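Local structure of microtubule-associated protein 1A/1B, light chain 3 (Trypanosoma brucei brucei, 3W1Y) at residues Thr77-Glu80 / Phe81-Leu85; Leu89-Glu92 / Glu93-Val97. The protein is an ATG8-family, ubiquitin-like protein that probably works in autophagy, attached to membranes through a lipid, as in its relatives. All coordinates share one frame; numbering follows the deposited sequence.

Contact 1 of 2, residues Thr77-Glu80 / Phe81-Leu85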
# COMPACT_ATOMS: atom_id res chain seq x y z
N THR A 77 8.61 7.27 -5.66
CA THR A 77 7.89 7.45 -4.39
C THR A 77 7.84 6.17 -3.56
O THR A 77 8.12 5.08 -4.06
CB THR A 77 6.47 7.87 -4.64
OG1 THR A 77 5.86 6.89 -5.47
CG2 THR A 77 6.44 9.23 -5.34
N VAL A 78 7.45 6.31 -2.28
CA VAL A 78 7.16 5.18 -1.41
C VAL A 78 6.16 4.22 -2.06
O VAL A 78 6.35 3.01 -2.02
CB VAL A 78 6.69 5.64 -0.00
CG1 VAL A 78 6.09 4.50 0.77
CG2 VAL A 78 7.84 6.22 0.79
N MET A 79 5.11 4.75 -2.67
CA MET A 79 4.13 3.92 -3.34
C MET A 79 4.75 3.03 -4.44
O MET A 79 4.40 1.85 -4.57
CB MET A 79 2.97 4.80 -3.89
CG MET A 79 1.88 4.01 -4.64
SD MET A 79 1.01 2.86 -3.52
CE MET A 79 -0.17 4.02 -2.83
N GLU A 80 5.63 3.62 -5.24
CA GLU A 80 6.29 2.87 -6.32
C GLU A 80 7.13 1.73 -5.76
O GLU A 80 7.07 0.62 -6.27
CB GLU A 80 7.14 3.80 -7.21
CG GLU A 80 6.30 4.47 -8.30
CD GLU A 80 7.00 5.66 -8.98
OE1 GLU A 80 7.07 5.66 -10.23
OE2 GLU A 80 7.44 6.61 -8.28
N PHE A 81 7.89 2.03 -4.72
CA PHE A 81 8.60 1.00 -3.97
C PHE A 81 7.67 -0.11 -3.49
O PHE A 81 7.96 -1.28 -3.68
CB PHE A 81 9.35 1.63 -2.78
CG PHE A 81 9.85 0.63 -1.78
CD1 PHE A 81 10.63 -0.44 -2.16
CD2 PHE A 81 9.56 0.78 -0.43
CE1 PHE A 81 11.09 -1.35 -1.24
CE2 PHE A 81 10.03 -0.14 0.51
CZ PHE A 81 10.78 -1.20 0.09
N MET A 82 6.56 0.27 -2.89
CA MET A 82 5.62 -0.70 -2.39
C MET A 82 5.02 -1.58 -3.48
O MET A 82 4.81 -2.77 -3.27
CB MET A 82 4.51 -0.02 -1.61
CG MET A 82 4.83 0.23 -0.16
SD MET A 82 3.59 1.41 0.39
CE MET A 82 2.19 0.32 0.58
N MET A 83 4.76 -0.99 -4.64
CA MET A 83 4.32 -1.75 -5.81
C MET A 83 5.41 -2.66 -6.33
O MET A 83 5.11 -3.78 -6.67
CB MET A 83 3.79 -0.85 -6.93
CG MET A 83 2.61 0.01 -6.47
SD MET A 83 2.31 1.35 -7.65
CE MET A 83 1.14 0.50 -8.77
N ALA A 84 6.66 -2.20 -6.36
CA ALA A 84 7.77 -3.10 -6.71
C ALA A 84 7.89 -4.33 -5.75
O ALA A 84 8.14 -5.46 -6.18
CB ALA A 84 9.08 -2.34 -6.79
N LEU A 85 7.66 -4.09 -4.45
CA LEU A 85 7.74 -5.13 -3.42
C LEU A 85 6.59 -6.13 -3.55
O LEU A 85 6.78 -7.32 -3.42
CB LEU A 85 7.80 -4.52 -2.00
CG LEU A 85 7.95 -5.40 -0.73
CD1 LEU A 85 9.20 -6.33 -0.71
CD2 LEU A 85 7.97 -4.47 0.48
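V78 and M82, one turn apart on helix 78-88, meet where V78 CG1 lies 4.0 Å from M82 SD, on the side of the helix turned into the fold. V78 CG1 stands anti to the backbone N (chi1 167°), which carries it forward along the helix to the sulfur. Beside this pair F81 plunges inward, its ring edge-to-face with that of F70 and reaching L72 and V99, while V78 leans on I115; this is the close-packed half.

M79, E80 and M83 turn instead to a second subunit, which covers this side. Here M79 CG rests 4.0 Å from M83 SD, and both methionines also pack against their counterparts in the neighbouring copy. Along the axis run the helical bonds, M82 N to V78 O (2.9 Å) among them.

By contrast, the start of the helix is partly exposed. There E80 sets CG beside its own backbone N (chi1 -84°) and runs on extended, so that OE2 meets T77 N (2.9 Å, 168° at the hydrogen) and also T77 OG1 (3.2 Å), both on its anti side. E80 N in turn reaches T77 OG1 at 3.3 Å. These reciprocal bonds are a capping box, with T77 the N-cap of helix 78-88, packed on the ubiquitin-like sheet.

Contact 2 of 2, residues Leu89-Glu92 / Glu93-Val97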
# COMPACT_ATOMS: atom_id res chain seq x y z
N LEU A 89 7.15 -10.05 -4.26
CA LEU A 89 6.61 -11.04 -3.32
C LEU A 89 5.49 -11.86 -3.97
O LEU A 89 4.94 -12.78 -3.35
CB LEU A 89 6.06 -10.35 -2.06
CG LEU A 89 7.03 -9.64 -1.12
CD1 LEU A 89 6.28 -8.92 -0.02
CD2 LEU A 89 8.01 -10.63 -0.53
N LEU A 90 5.15 -11.50 -5.22
CA LEU A 90 4.02 -12.07 -5.96
C LEU A 90 2.76 -12.29 -5.11
O LEU A 90 2.22 -13.40 -5.03
CB LEU A 90 4.45 -13.34 -6.72
CG LEU A 90 5.59 -13.09 -7.73
CD1 LEU A 90 6.44 -14.34 -7.95
CD2 LEU A 90 5.07 -12.51 -9.04
N LEU A 91 2.30 -11.21 -4.48
CA LEU A 91 1.12 -11.23 -3.62
C LEU A 91 -0.18 -11.37 -4.40
O LEU A 91 -0.37 -10.74 -5.44
CB LEU A 91 1.05 -9.96 -2.77
CG LEU A 91 2.18 -9.60 -1.81
CD1 LEU A 91 1.77 -8.31 -1.11
CD2 LEU A 91 2.48 -10.70 -0.81
N GLU A 92 -1.09 -12.20 -3.87
CA GLU A 92 -2.44 -12.40 -4.43
C GLU A 92 -3.38 -11.21 -4.19
O GLU A 92 -3.00 -10.23 -3.55
CB GLU A 92 -3.07 -13.65 -3.83
CG GLU A 92 -2.45 -14.97 -4.28
CD GLU A 92 -3.29 -16.18 -3.85
OE1 GLU A 92 -3.63 -16.26 -2.64
OE2 GLU A 92 -3.59 -17.03 -4.72
N GLU A 93 -4.62 -11.33 -4.68
CA GLU A 93 -5.65 -10.28 -4.55
C GLU A 93 -6.02 -9.89 -3.11
O GLU A 93 -6.29 -8.71 -2.83
CB GLU A 93 -6.91 -10.66 -5.31
CG GLU A 93 -7.01 -10.06 -6.72
CD GLU A 93 -8.13 -10.66 -7.57
OE1 GLU A 93 -9.10 -11.26 -7.00
OE2 GLU A 93 -8.05 -10.52 -8.81
N GLY A 94 -6.04 -10.87 -2.20
CA GLY A 94 -6.43 -10.58 -0.82
C GLY A 94 -5.29 -10.13 0.08
O GLY A 94 -5.43 -10.19 1.31
N GLN A 95 -4.19 -9.67 -0.52
CA GLN A 95 -2.95 -9.38 0.21
C GLN A 95 -2.41 -7.96 0.02
O GLN A 95 -2.25 -7.48 -1.09
CB GLN A 95 -1.87 -10.39 -0.15
CG GLN A 95 -2.28 -11.84 -0.00
CD GLN A 95 -1.14 -12.79 -0.26
OE1 GLN A 95 -0.78 -13.07 -1.41
NE2 GLN A 95 -0.57 -13.32 0.81
N ALA A 96 -2.14 -7.30 1.14
CA ALA A 96 -1.52 -5.98 1.12
C ALA A 96 -0.15 -6.07 1.76
O ALA A 96 0.07 -6.88 2.66
CB ALA A 96 -2.38 -4.99 1.89
N VAL A 97 0.77 -5.24 1.29
CA VAL A 97 2.07 -5.08 1.95
C VAL A 97 2.16 -3.66 2.49
O VAL A 97 1.79 -2.72 1.81
CB VAL A 97 3.26 -5.42 0.99
CG1 VAL A 97 3.27 -4.52 -0.24
CG2 VAL A 97 4.61 -5.37 1.73
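L91 and Q95 face each other across the bend that leads from helix 78-88 into strand 96-100, and polar bonds set its shape. Q95 OE1 accepts the backbone N of E92 at 2.6 Å, in the carbonyl plane and on a lone pair. The Q95 chain gets there by putting CG anti to its own carbonyl carbon (chi1 -53°) and staying extended, which lays the amide beside the backbone of E92. The other end of that amide is held too, since NE2 bonds N134, and the two bonds together fix how the amide is flipped. Closing the turn itself, Q95 N gives a weak bond to E92 O (3.3 Å), an oxygen that also receives R86 NH2.

Apolar contacts fill the inner side. L91 CD1 comes within 3.9 Å of V97 CB, the two side chains meeting at about a right angle, and L89 CD1 lies 4.3 Å from V97 CG2. Both leucines continue onto V132 of the neighbouring strand 126-133. Charged groups keep to the outside: the E92 and E93 chains extend at the exposed tip, where E93 packs on K32 of a second subunit.

Two motifs follow in sequence: a Schellman motif, with L90 at positive phi (40°), ends the helix, and a type I beta turn from E92 to Q95 sends the chain back into the edge strand of the ubiquitin-like sheet.

Coming from the N terminus, the chain leaves strand 68-73 and enters helix 78-88 at contact 1, which closes no loop beyond the helix's own first turns. Contact 2 comes next, closing the short connection between the end of that helix and strand 96-100. The two lie in series, neither nested nor crossed, with centres about 13 Å apart. They nevertheless meet in space, because the strand runs back along the helix side that carries M82 and L85: V97 O is 3.3 Å from M82 CE, and V97 CG2 is 3.7 Å from L85 CD2. V97 thus belongs to both neighbourhoods, joining the packed side of the helix to the edge of the sheet.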